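Long-range contacts in glyoxalase 3 (PDB 4LRU), which converts methylglyoxal to D-lactate in a single glutathione-independent step, detoxifying the methylglyoxal that Candida albicans itself generates: residues T12-T17 / T111-P116; K23-F28 / G56-S61; V128-G133 / L148-T153; G132-A137 / D213-T218. All blocks are in the same frame, centred on the assembly; numbering follows the deposited sequence.

Contact 1: T12-T17 / T111-P116; sequences TSYNET and TLFDYP
Tyr14 and Phe113 lie ring on ring in an offset stack, the planes only 6° from parallel and the centroids 3.7 Å apart. The displacement places CE2 of the tyrosine over the middle of the phenylalanine ring, while the phenylalanine lays its CG over the middle of the tyrosine. Beyond CG, Phe113 CB sits above the same face of the tyrosine and makes a CH-pi contact 3.7 Å from the ring centroid. Tyr14 reaches this position because its CG is swung opposite the backbone N (chi1 -175°), which carries the ring across to the helical segment.

Thr12, the other loop residue with much buried surface, works through its hydroxyl. OG1 donates to Asp114 OD1 at 2.7 Å, coming from above the carboxylate plane, and accepts the backbone N-H of Tyr14 at 3.1 Å, an ST turn that bends the chain at the point where the loop follows strand 6-10. In this DJ-1 superfamily fold that strand belongs to the central sheet, and the short helix 111-114 follows the adjacent strand 102-105. The second carboxylate oxygen, Asp114 OD2, takes two donors from one face of its plane: the backbone N of Ser13 at 2.8 Å, nearly straight at 170°, and Ser13 OG at 2.7 Å. Three bonds thus fix the rotation of the carboxylate. Thr12 CB also packs on Thr111 CG2, 3.7 Å away; the hydroxyl of Thr111 turns instead to the carbonyl of Gly108, and the side chain of Thr111 lies about 3 Å from that of the probable active-site residue His140.

Contact 2: K23-F28 / G56-S61; sequences KKTGVF and GWDDHS
Val27 and Trp57 form a single beta bridge between two loops of the DJ-1/PfpI fold, one leading from strand 6-10 to helix 29-42, the other following strand 45-50. Val27 N donates to Gly56 O and Val27 O accepts from Asp58 N, both at 2.8 Å. The backbones are closely packed here: Gly26 CA makes a CA-H...O contact with Gly56 O at 3.4 Å. Val27 CG1 rests on Trp57 CZ3, and the indole edge meets Val27 O in its own plane. Buried alongside, Thr25 OG1 donates to Asp58 OD2, an oxygen that Tyr19 also binds, while Asp58 OD1 receives the N-H of His60 in an Asx turn.

Toward solvent the contact thins. Asp59 still bridges the backbone of Lys24, accepting its N-H at OD2 (2.8 Å) and giving its own N-H to Lys24 O, but both lysine side chains lead away; Lys23 NZ stays 5.3 Å from Asp59 OD2, and only aliphatic carbons of Lys23 brush His60, whose NE2 is bound by Asp21. On the inner side, by contrast, Ser61 CB stands almost exactly above the Phe28 ring, 3.3 Å from its centroid and 5° off the normal.

Contact 3: V128-G133 / L148-T153; sequences VYDKGG and LNDPKT
Asp130 and Asp150 bring their carboxylates together at the surface, Asp130 OD1 lying 2.6 Å from Asp150 OD1. The two side chains come from opposite directions and pass alongside each other, their carboxylate planes 19° apart. With oxygens this close, one of the acids probably holds a proton, which would be consistent with a raised pKa. Asp150 OD1 also accepts the backbone N-H of Lys152 at 3.1 Å, an Asx turn whose donor arrives from well above the carboxylate plane and which may offset part of the negative charge.

Aliphatic atoms flank Asp130. Pro151 CD approaches Asp130 OD2 to 3.4 Å, and Lys152 lays CG and CD along the Asp130 carboxylate, CD reaching to 3.6 Å from OD1. The bend of the lysine chain at chi3 (96°) carries the amino group onward, leaving NZ 5.5 Å from Asp130 OD1. The other oxygen of the second acid, Asp150 OD2, lies in the plane of the Tyr129 ring at its edge, near CD2 and CE2, with the carboxylate turned 71° to the ring.

Waters extend the contact. One donates to Tyr129 O and another to Asp130 O at 3.1 Å, and each accepts a weak bond from Lys152 NZ.

The segment 128-133 closes helix 119-130 with a Schellman motif, Gly132 taking the positive-phi position and Gly133 N bonding back to Val128 O. Across from this helix end, 148-153 comes from the short hairpin of strands 149-150 and 155-156; Pro151 also rests on Thr126 of the helix, and Tyr129 packs on Val135 of strand 134-138.

Contact 4: G132-A137 / D213-T218; sequences GGVVSA and DGRIVT
Arg215 extends beside the 132-134 backbone, and a bend at chi3 (-63°) brings its NH1 to Gly133 O, to which it donates at 2.9 Å; on the way CD passes 3.5 Å from the same Gly133 O. The carbonyl is met in its own plane and lies near the guanidinium plane. NH1 has a second acceptor in Tyr129 O, and the Tyr129 ring makes a cation-pi contact with the group. Val134 sets CG2 against Arg215 CB and CG, 4.0 Å from each, while its CG1, opposite the backbone N (chi1 165°), turns to Val217 CG2.

Beyond the arginine the strands run parallel, 16° apart: Val135 N bonds Arg215 O at 3.0 Å, Val217 N bonds Val135 O, and Ala137 N bonds Val217 O. Ser136 points to the same face as Val217, and its hydroxyl goes to Phe103 O; Thr218 OG1, on the other face, receives Thr164 N.

These are adjacent strands of the central mixed sheet. Strand 102-105 flanks 134-138 and strand 210-213 flanks 216-219, while helix 225-236 covers the Ser136 and Val217 face and helix 119-130 packs on Val135 and Ile216.

Contacts 1 and 2 adjoin, their centres 10 Å apart, and touch where Asn15 and Glu16 bond to Thr25; they join the loops after strands 6-10 and 45-50 to the short helix 111-114, which follows strand 102-105, close to the probable active-site residues Cys139 and His140. Contacts 3 and 4, also 10 Å apart, share Gly132 and Gly133, where helix 119-130 turns into strand 134-138. The chain completes contacts 1 and 2 before 3 and 4 open. Contacts 2 and 4 lie on opposite sides of the chain's centre, about 26 Å between centres. Strand 134-138, part of contact 4, leads directly to Cys139, the probable catalytic cysteine.

Contact 1: T12-T17 / T111-P116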
loop_
_atom_site.group_PDB
_atom_site.type_symbol
_atom_site.label_atom_id
_atom_site.label_comp_id
_atom_site.label_asym_id
_atom_site.label_seq_id
_atom_site.Cartn_x
_atom_site.Cartn_y
_atom_site.Cartn_z
ATOM N N THR A 12 -6.735 -2.652 -0.990
ATOM C CA THR A 12 -7.373 -3.153 -2.201
ATOM C C THR A 12 -8.800 -3.647 -1.946
ATOM O O THR A 12 -9.106 -4.220 -0.900
ATOM C CB THR A 12 -6.597 -4.300 -2.872
ATOM O OG1 THR A 12 -7.262 -4.674 -4.088
ATOM C CG2 THR A 12 -6.495 -5.520 -1.967
ATOM N N SER A 13 -9.655 -3.439 -2.952
ATOM C CA SER A 13 -11.035 -3.908 -2.956
ATOM C C SER A 13 -11.217 -5.226 -3.735
ATOM O O SER A 13 -12.294 -5.813 -3.720
ATOM C CB SER A 13 -11.938 -2.838 -3.582
ATOM O OG SER A 13 -11.689 -2.694 -4.982
ATOM N N TYR A 14 -10.153 -5.706 -4.373
ATOM C CA TYR A 14 -10.234 -6.900 -5.199
ATOM C C TYR A 14 -10.027 -8.108 -4.300
ATOM O O TYR A 14 -9.059 -8.141 -3.547
ATOM C CB TYR A 14 -9.163 -6.861 -6.275
ATOM C CG TYR A 14 -9.269 -8.005 -7.251
ATOM C CD1 TYR A 14 -10.184 -7.966 -8.294
ATOM C CD2 TYR A 14 -8.506 -9.161 -7.087
ATOM C CE1 TYR A 14 -10.301 -9.021 -9.179
ATOM C CE2 TYR A 14 -8.618 -10.224 -7.972
ATOM C CZ TYR A 14 -9.508 -10.135 -9.033
ATOM O OH TYR A 14 -9.671 -11.186 -9.916
ATOM N N ASN A 15 -10.944 -9.068 -4.355
ATOM C CA ASN A 15 -10.882 -10.244 -3.481
ATOM C C ASN A 15 -11.482 -11.433 -4.223
ATOM O O ASN A 15 -12.695 -11.631 -4.211
ATOM C CB ASN A 15 -11.638 -9.907 -2.182
ATOM C CG ASN A 15 -11.774 -11.074 -1.218
ATOM O OD1 ASN A 15 -12.828 -11.250 -0.603
ATOM N ND2 ASN A 15 -10.704 -11.831 -1.029
ATOM N N GLU A 16 -10.626 -12.167 -4.932
ATOM C CA GLU A 16 -11.053 -13.252 -5.805
ATOM C C GLU A 16 -10.022 -14.367 -5.722
ATOM O O GLU A 16 -8.839 -14.116 -5.449
ATOM C CB GLU A 16 -11.093 -12.794 -7.264
ATOM C CG GLU A 16 -12.000 -11.620 -7.590
ATOM C CD GLU A 16 -13.470 -11.938 -7.457
ATOM O OE1 GLU A 16 -14.256 -10.971 -7.330
ATOM O OE2 GLU A 16 -13.842 -13.130 -7.457
ATOM N N THR A 17 -10.464 -15.580 -6.023
ATOM C CA THR A 17 -9.563 -16.698 -6.308
ATOM C C THR A 17 -8.519 -16.306 -7.348
ATOM O O THR A 17 -8.849 -15.773 -8.407
ATOM C CB THR A 17 -10.331 -17.952 -6.780
ATOM O OG1 THR A 17 -11.075 -17.658 -7.971
ATOM C CG2 THR A 17 -11.281 -18.428 -5.696
ATOM N N THR A 111 -4.224 -5.475 -5.261
ATOM C CA THR A 111 -3.979 -4.104 -5.719
ATOM C C THR A 111 -3.670 -4.002 -7.223
ATOM O O THR A 111 -3.897 -2.954 -7.830
ATOM C CB THR A 111 -2.794 -3.432 -4.988
ATOM O OG1 THR A 111 -1.605 -4.206 -5.193
ATOM C CG2 THR A 111 -3.063 -3.287 -3.521
ATOM N N LEU A 112 -3.119 -5.067 -7.807
ATOM C CA LEU A 112 -2.807 -5.096 -9.224
ATOM C C LEU A 112 -4.058 -4.891 -10.057
ATOM O O LEU A 112 -3.978 -4.413 -11.192
ATOM C CB LEU A 112 -2.161 -6.428 -9.605
ATOM C CG LEU A 112 -0.786 -6.658 -8.970
ATOM C CD1 LEU A 112 -0.367 -8.105 -9.127
ATOM C CD2 LEU A 112 0.269 -5.730 -9.567
ATOM N N PHE A 113 -5.198 -5.281 -9.494
ATOM C CA PHE A 113 -6.460 -5.256 -10.230
ATOM C C PHE A 113 -7.156 -3.902 -10.138
ATOM O O PHE A 113 -7.710 -3.415 -11.135
ATOM C CB PHE A 113 -7.397 -6.369 -9.755
ATOM C CG PHE A 113 -6.915 -7.755 -10.105
ATOM C CD1 PHE A 113 -6.030 -8.426 -9.272
ATOM C CD2 PHE A 113 -7.343 -8.383 -11.259
ATOM C CE1 PHE A 113 -5.585 -9.691 -9.589
ATOM C CE2 PHE A 113 -6.910 -9.664 -11.584
ATOM C CZ PHE A 113 -6.035 -10.321 -10.739
ATOM N N ASP A 114 -7.162 -3.299 -8.951
ATOM C CA ASP A 114 -7.922 -2.075 -8.750
ATOM C C ASP A 114 -7.127 -0.788 -8.621
ATOM O O ASP A 114 -7.575 0.257 -9.097
ATOM C CB ASP A 114 -8.952 -2.222 -7.637
ATOM C CG ASP A 114 -8.331 -2.394 -6.261
ATOM O OD1 ASP A 114 -7.177 -2.876 -6.152
ATOM O OD2 ASP A 114 -9.036 -2.071 -5.291
ATOM N N TYR A 115 -5.944 -0.834 -8.019
ATOM C CA TYR A 115 -5.226 0.412 -7.747
ATOM C C TYR A 115 -4.948 1.255 -9.014
ATOM O O TYR A 115 -5.065 2.460 -8.962
ATOM C CB TYR A 115 -3.919 0.181 -6.982
ATOM C CG TYR A 115 -4.048 0.111 -5.459
ATOM C CD1 TYR A 115 -5.283 -0.041 -4.818
ATOM C CD2 TYR A 115 -2.906 0.151 -4.669
ATOM C CE1 TYR A 115 -5.362 -0.119 -3.433
ATOM C CE2 TYR A 115 -2.974 0.073 -3.297
ATOM C CZ TYR A 115 -4.194 -0.087 -2.671
ATOM O OH TYR A 115 -4.282 -0.175 -1.279
ATOM N N PRO A 116 -4.577 0.621 -10.145
ATOM C CA PRO A 116 -4.295 1.449 -11.323
ATOM C C PRO A 116 -5.458 2.262 -11.871
ATOM O O PRO A 116 -5.237 3.208 -12.635
ATOM C CB PRO A 116 -3.800 0.447 -12.359
ATOM C CG PRO A 116 -3.245 -0.691 -11.546
ATOM C CD PRO A 116 -4.159 -0.775 -10.350
#

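Contact 2: K23-F28 / G56-S61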
loop_
_atom_site.group_PDB
_atom_site.type_symbol
_atom_site.label_atom_id
_atom_site.label_comp_id
_atom_site.label_asym_id
_atom_site.label_seq_id
_atom_site.Cartn_x
_atom_site.Cartn_y
_atom_site.Cartn_z
ATOM N N LYS A 23 -6.686 -20.467 -3.734
ATOM C CA LYS A 23 -6.922 -19.497 -2.665
ATOM C C LYS A 23 -7.131 -18.097 -3.232
ATOM O O LYS A 23 -6.692 -17.789 -4.345
ATOM C CB LYS A 23 -5.736 -19.449 -1.694
ATOM C CG LYS A 23 -5.469 -20.733 -0.938
ATOM C CD LYS A 23 -6.671 -21.187 -0.139
ATOM C CE LYS A 23 -6.355 -22.466 0.622
ATOM N NZ LYS A 23 -7.419 -22.770 1.613
ATOM N N LYS A 24 -7.744 -17.228 -2.431
ATOM C CA LYS A 24 -8.000 -15.853 -2.843
ATOM C C LYS A 24 -6.857 -14.900 -2.529
ATOM O O LYS A 24 -6.165 -15.055 -1.517
ATOM C CB LYS A 24 -9.262 -15.340 -2.167
ATOM C CG LYS A 24 -10.498 -16.124 -2.549
ATOM C CD LYS A 24 -11.755 -15.429 -2.040
ATOM C CE LYS A 24 -13.012 -16.157 -2.472
ATOM N NZ LYS A 24 -14.207 -15.391 -2.027
ATOM N N THR A 25 -6.676 -13.889 -3.380
ATOM C CA THR A 25 -5.954 -12.703 -2.971
ATOM C C THR A 25 -6.906 -11.639 -2.447
ATOM O O THR A 25 -8.137 -11.827 -2.431
ATOM C CB THR A 25 -5.052 -12.143 -4.095
ATOM O OG1 THR A 25 -4.118 -11.202 -3.536
ATOM C CG2 THR A 25 -5.858 -11.448 -5.172
ATOM N N GLY A 26 -6.313 -10.535 -2.018
ATOM C CA GLY A 26 -6.991 -9.464 -1.306
ATOM C C GLY A 26 -5.950 -8.701 -0.528
ATOM O O GLY A 26 -4.819 -8.565 -0.987
ATOM N N VAL A 27 -6.328 -8.200 0.640
ATOM C CA VAL A 27 -5.444 -7.376 1.474
ATOM C C VAL A 27 -4.500 -8.290 2.257
ATOM O O VAL A 27 -4.941 -9.215 2.922
ATOM C CB VAL A 27 -6.277 -6.537 2.449
ATOM C CG1 VAL A 27 -5.379 -5.732 3.397
ATOM C CG2 VAL A 27 -7.227 -5.629 1.677
ATOM N N PHE A 28 -3.199 -8.022 2.160
ATOM C CA PHE A 28 -2.213 -8.786 2.920
ATOM C C PHE A 28 -2.164 -8.241 4.330
ATOM O O PHE A 28 -1.732 -7.117 4.532
ATOM C CB PHE A 28 -0.834 -8.681 2.278
ATOM C CG PHE A 28 0.064 -9.825 2.623
ATOM C CD1 PHE A 28 0.747 -9.851 3.826
ATOM C CD2 PHE A 28 0.195 -10.914 1.764
ATOM C CE1 PHE A 28 1.532 -10.936 4.167
ATOM C CE2 PHE A 28 0.986 -11.997 2.097
ATOM C CZ PHE A 28 1.662 -12.005 3.297
ATOM N N GLY A 56 -11.480 -7.985 1.119
ATOM C CA GLY A 56 -11.282 -9.260 1.799
ATOM C C GLY A 56 -9.805 -9.539 1.978
ATOM O O GLY A 56 -8.966 -8.884 1.361
ATOM N N TRP A 57 -9.486 -10.460 2.882
ATOM C CA TRP A 57 -8.091 -10.759 3.170
ATOM C C TRP A 57 -7.507 -11.667 2.106
ATOM O O TRP A 57 -8.180 -12.563 1.599
ATOM C CB TRP A 57 -7.944 -11.439 4.538
ATOM C CG TRP A 57 -8.470 -10.657 5.687
ATOM C CD1 TRP A 57 -9.452 -11.036 6.542
ATOM C CD2 TRP A 57 -8.031 -9.367 6.126
ATOM N NE1 TRP A 57 -9.670 -10.058 7.485
ATOM C CE2 TRP A 57 -8.815 -9.019 7.246
ATOM C CE3 TRP A 57 -7.076 -8.457 5.664
ATOM C CZ2 TRP A 57 -8.646 -7.814 7.931
ATOM C CZ3 TRP A 57 -6.912 -7.263 6.346
ATOM C CH2 TRP A 57 -7.693 -6.956 7.471
ATOM N N ASP A 58 -6.229 -11.469 1.815
ATOM C CA ASP A 58 -5.471 -12.442 1.037
ATOM C C ASP A 58 -5.305 -13.712 1.880
ATOM O O ASP A 58 -4.820 -13.645 3.002
ATOM C CB ASP A 58 -4.118 -11.862 0.628
ATOM C CG ASP A 58 -3.309 -12.814 -0.234
ATOM O OD1 ASP A 58 -2.997 -13.915 0.254
ATOM O OD2 ASP A 58 -2.945 -12.434 -1.380
ATOM N N ASP A 59 -5.761 -14.856 1.380
ATOM C CA ASP A 59 -5.794 -16.095 2.179
ATOM C C ASP A 59 -4.379 -16.521 2.610
ATOM O O ASP A 59 -4.192 -17.141 3.663
ATOM C CB ASP A 59 -6.432 -17.255 1.387
ATOM C CG ASP A 59 -7.946 -17.117 1.206
ATOM O OD1 ASP A 59 -8.612 -16.436 2.016
ATOM O OD2 ASP A 59 -8.479 -17.731 0.249
ATOM N N HIS A 60 -3.385 -16.208 1.792
ATOM C CA HIS A 60 -2.010 -16.570 2.124
ATOM C C HIS A 60 -1.453 -15.731 3.286
ATOM O O HIS A 60 -0.495 -16.149 3.952
ATOM C CB HIS A 60 -1.119 -16.486 0.884
ATOM C CG HIS A 60 -1.337 -17.614 -0.078
ATOM N ND1 HIS A 60 -0.687 -17.698 -1.292
ATOM C CD2 HIS A 60 -2.199 -18.650 -0.041
ATOM C CE1 HIS A 60 -1.099 -18.777 -1.931
ATOM N NE2 HIS A 60 -2.015 -19.375 -1.193
ATOM N N SER A 61 -2.101 -14.608 3.583
ATOM C CA SER A 61 -1.597 -13.665 4.595
ATOM C C SER A 61 -2.139 -13.921 6.005
ATOM O O SER A 61 -1.666 -13.315 6.970
ATOM C CB SER A 61 -1.889 -12.233 4.183
ATOM O OG SER A 61 -3.247 -11.895 4.386
#

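Contact 3: V128-G133 / L148-T153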
loop_
_atom_site.group_PDB
_atom_site.type_symbol
_atom_site.label_atom_id
_atom_site.label_comp_id
_atom_site.label_asym_id
_atom_site.label_seq_id
_atom_site.Cartn_x
_atom_site.Cartn_y
_atom_site.Cartn_z
ATOM N N VAL A 128 -2.787 14.791 -1.377
ATOM C CA VAL A 128 -1.768 14.682 -0.321
ATOM C C VAL A 128 -0.416 15.159 -0.830
ATOM O O VAL A 128 0.223 16.009 -0.207
ATOM C CB VAL A 128 -1.643 13.237 0.184
ATOM C CG1 VAL A 128 -0.383 13.064 1.025
ATOM C CG2 VAL A 128 -2.880 12.851 0.977
ATOM N N TYR A 129 -0.003 14.666 -1.999
ATOM C CA TYR A 129 1.311 15.022 -2.528
ATOM C C TYR A 129 1.417 16.503 -2.859
ATOM O O TYR A 129 2.464 17.108 -2.658
ATOM C CB TYR A 129 1.653 14.188 -3.764
ATOM C CG TYR A 129 3.112 14.255 -4.153
ATOM C CD1 TYR A 129 4.084 13.681 -3.356
ATOM C CD2 TYR A 129 3.511 14.906 -5.302
ATOM C CE1 TYR A 129 5.420 13.745 -3.701
ATOM C CE2 TYR A 129 4.840 14.966 -5.663
ATOM C CZ TYR A 129 5.794 14.385 -4.854
ATOM O OH TYR A 129 7.128 14.480 -5.208
ATOM N N ASP A 130 0.348 17.094 -3.389
ATOM C CA ASP A 130 0.437 18.426 -3.939
ATOM C C ASP A 130 0.354 19.510 -2.870
ATOM O O ASP A 130 0.557 20.674 -3.171
ATOM C CB ASP A 130 -0.654 18.664 -4.976
ATOM C CG ASP A 130 -0.358 17.990 -6.283
ATOM O OD1 ASP A 130 0.788 17.511 -6.460
ATOM O OD2 ASP A 130 -1.244 17.997 -7.160
ATOM N N LYS A 131 0.043 19.120 -1.637
ATOM C CA LYS A 131 0.047 20.067 -0.522
ATOM C C LYS A 131 1.214 19.862 0.429
ATOM O O LYS A 131 1.294 20.507 1.476
ATOM C CB LYS A 131 -1.260 19.972 0.250
ATOM C CG LYS A 131 -1.450 18.748 1.099
ATOM C CD LYS A 131 -2.793 18.899 1.792
ATOM C CE LYS A 131 -2.949 17.947 2.946
ATOM N NZ LYS A 131 -4.292 18.100 3.571
ATOM N N GLY A 132 2.155 19.024 0.018
ATOM C CA GLY A 132 3.392 18.797 0.767
ATOM C C GLY A 132 3.346 17.634 1.746
ATOM O O GLY A 132 4.201 17.541 2.644
ATOM N N GLY A 133 2.342 16.770 1.613
ATOM C CA GLY A 133 2.289 15.505 2.314
ATOM C C GLY A 133 3.170 14.408 1.731
ATOM O O GLY A 133 3.915 14.630 0.772
ATOM N N LEU A 148 -1.025 7.484 -12.996
ATOM C CA LEU A 148 -1.273 8.610 -12.095
ATOM C C LEU A 148 -0.439 9.826 -12.465
ATOM O O LEU A 148 0.775 9.855 -12.243
ATOM C CB LEU A 148 -1.011 8.232 -10.648
ATOM C CG LEU A 148 -1.407 9.288 -9.621
ATOM C CD1 LEU A 148 -2.859 9.714 -9.817
ATOM C CD2 LEU A 148 -1.165 8.768 -8.224
ATOM N N ASN A 149 -1.092 10.839 -13.014
ATOM C CA ASN A 149 -0.388 12.077 -13.294
ATOM C C ASN A 149 -0.476 12.997 -12.074
ATOM O O ASN A 149 -1.448 12.953 -11.310
ATOM C CB ASN A 149 -0.934 12.715 -14.563
ATOM C CG ASN A 149 -0.278 12.149 -15.817
ATOM O OD1 ASN A 149 0.430 11.142 -15.763
ATOM N ND2 ASN A 149 -0.527 12.780 -16.945
ATOM N N ASP A 150 0.572 13.770 -11.855
ATOM C CA ASP A 150 0.576 14.797 -10.807
ATOM C C ASP A 150 -0.001 16.076 -11.415
ATOM O O ASP A 150 0.500 16.568 -12.417
ATOM C CB ASP A 150 2.019 15.030 -10.350
ATOM C CG ASP A 150 2.128 16.013 -9.193
ATOM O OD1 ASP A 150 1.125 16.677 -8.850
ATOM O OD2 ASP A 150 3.247 16.107 -8.639
ATOM N N PRO A 151 -1.099 16.599 -10.852
ATOM C CA PRO A 151 -1.705 17.782 -11.455
ATOM C C PRO A 151 -0.749 18.965 -11.554
ATOM O O PRO A 151 -0.894 19.803 -12.437
ATOM C CB PRO A 151 -2.860 18.103 -10.504
ATOM C CG PRO A 151 -3.248 16.770 -9.954
ATOM C CD PRO A 151 -1.976 15.980 -9.843
ATOM N N LYS A 152 0.234 19.013 -10.659
ATOM C CA LYS A 152 1.173 20.128 -10.617
ATOM C C LYS A 152 2.189 20.111 -11.756
ATOM O O LYS A 152 2.785 21.145 -12.072
ATOM C CB LYS A 152 1.903 20.137 -9.276
ATOM C CG LYS A 152 1.148 20.890 -8.191
ATOM C CD LYS A 152 1.918 20.920 -6.877
ATOM C CE LYS A 152 2.729 22.196 -6.721
ATOM N NZ LYS A 152 3.768 22.077 -5.659
ATOM N N THR A 153 2.382 18.954 -12.383
ATOM C CA THR A 153 3.393 18.833 -13.428
ATOM C C THR A 153 2.826 18.461 -14.797
ATOM O O THR A 153 3.477 18.694 -15.802
ATOM C CB THR A 153 4.446 17.774 -13.068
ATOM O OG1 THR A 153 3.830 16.481 -13.077
ATOM C CG2 THR A 153 5.058 18.036 -11.682
HETATM O O HOH W 1 3.714 20.006 -2.893
HETATM O O HOH W 2 2.896 22.560 -2.353
#

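Contact 4: G132-A137 / D213-T218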
loop_
_atom_site.group_PDB
_atom_site.type_symbol
_atom_site.label_atom_id
_atom_site.label_comp_id
_atom_site.label_asym_id
_atom_site.label_seq_id
_atom_site.Cartn_x
_atom_site.Cartn_y
_atom_site.Cartn_z
ATOM N N GLY A 132 2.155 19.024 0.018
ATOM C CA GLY A 132 3.392 18.797 0.767
ATOM C C GLY A 132 3.346 17.634 1.746
ATOM O O GLY A 132 4.201 17.541 2.644
ATOM N N GLY A 133 2.342 16.770 1.613
ATOM C CA GLY A 133 2.289 15.505 2.314
ATOM C C GLY A 133 3.170 14.408 1.731
ATOM O O GLY A 133 3.915 14.630 0.772
ATOM N N VAL A 134 3.079 13.221 2.319
ATOM C CA VAL A 134 3.889 12.086 1.898
ATOM C C VAL A 134 2.965 11.022 1.311
ATOM O O VAL A 134 1.931 10.674 1.903
ATOM C CB VAL A 134 4.734 11.533 3.068
ATOM C CG1 VAL A 134 5.279 10.146 2.749
ATOM C CG2 VAL A 134 5.868 12.492 3.382
ATOM N N VAL A 135 3.354 10.509 0.146
ATOM C CA VAL A 135 2.635 9.430 -0.518
ATOM C C VAL A 135 3.538 8.198 -0.554
ATOM O O VAL A 135 4.723 8.286 -0.900
ATOM C CB VAL A 135 2.235 9.821 -1.954
ATOM C CG1 VAL A 135 1.571 8.650 -2.666
ATOM C CG2 VAL A 135 1.314 11.029 -1.938
ATOM N N SER A 136 2.970 7.057 -0.188
ATOM C CA SER A 136 3.744 5.869 0.133
ATOM C C SER A 136 2.949 4.618 -0.190
ATOM O O SER A 136 1.720 4.639 -0.265
ATOM C CB SER A 136 4.151 5.883 1.594
ATOM O OG SER A 136 3.012 5.827 2.428
ATOM N N ALA A 137 3.663 3.520 -0.384
ATOM C CA ALA A 137 3.042 2.228 -0.580
ATOM C C ALA A 137 4.061 1.128 -0.346
ATOM O O ALA A 137 5.271 1.326 -0.487
ATOM C CB ALA A 137 2.475 2.131 -1.986
ATOM N N ASP A 213 12.319 8.924 -1.877
ATOM C CA ASP A 213 12.670 9.962 -2.824
ATOM C C ASP A 213 11.839 11.178 -2.470
ATOM O O ASP A 213 10.678 11.299 -2.876
ATOM C CB ASP A 213 12.430 9.507 -4.271
ATOM C CG ASP A 213 13.062 10.437 -5.275
ATOM O OD1 ASP A 213 13.282 11.616 -4.904
ATOM O OD2 ASP A 213 13.389 9.987 -6.395
ATOM N N GLY A 214 12.420 12.062 -1.665
ATOM C CA GLY A 214 11.692 13.215 -1.170
ATOM C C GLY A 214 10.516 12.775 -0.327
ATOM O O GLY A 214 10.696 12.189 0.738
ATOM N N ARG A 215 9.311 13.032 -0.831
ATOM C CA ARG A 215 8.075 12.705 -0.114
ATOM C C ARG A 215 7.357 11.497 -0.729
ATOM O O ARG A 215 6.157 11.285 -0.537
ATOM C CB ARG A 215 7.168 13.947 -0.055
ATOM C CG ARG A 215 7.711 15.031 0.882
ATOM C CD ARG A 215 6.981 16.355 0.749
ATOM N NE ARG A 215 7.135 16.923 -0.583
ATOM C CZ ARG A 215 6.180 16.949 -1.504
ATOM N NH1 ARG A 215 4.969 16.479 -1.226
ATOM N NH2 ARG A 215 6.433 17.444 -2.706
ATOM N N ILE A 216 8.118 10.683 -1.448
ATOM C CA ILE A 216 7.628 9.388 -1.918
ATOM C C ILE A 216 8.426 8.298 -1.219
ATOM O O ILE A 216 9.654 8.281 -1.284
ATOM C CB ILE A 216 7.816 9.246 -3.427
ATOM C CG1 ILE A 216 7.091 10.390 -4.136
ATOM C CG2 ILE A 216 7.307 7.893 -3.895
ATOM C CD1 ILE A 216 7.346 10.458 -5.619
ATOM N N VAL A 217 7.719 7.405 -0.538
ATOM C CA VAL A 217 8.362 6.335 0.225
ATOM C C VAL A 217 7.735 5.003 -0.159
ATOM O O VAL A 217 6.514 4.828 -0.100
ATOM C CB VAL A 217 8.224 6.556 1.741
ATOM C CG1 VAL A 217 8.911 5.445 2.507
ATOM C CG2 VAL A 217 8.782 7.909 2.130
ATOM N N THR A 218 8.565 4.063 -0.584
ATOM C CA THR A 218 8.051 2.751 -0.945
ATOM C C THR A 218 8.847 1.642 -0.274
ATOM O O THR A 218 10.014 1.826 0.068
ATOM C CB THR A 218 8.087 2.553 -2.472
ATOM O OG1 THR A 218 9.371 2.923 -2.989
ATOM C CG2 THR A 218 7.025 3.420 -3.149
#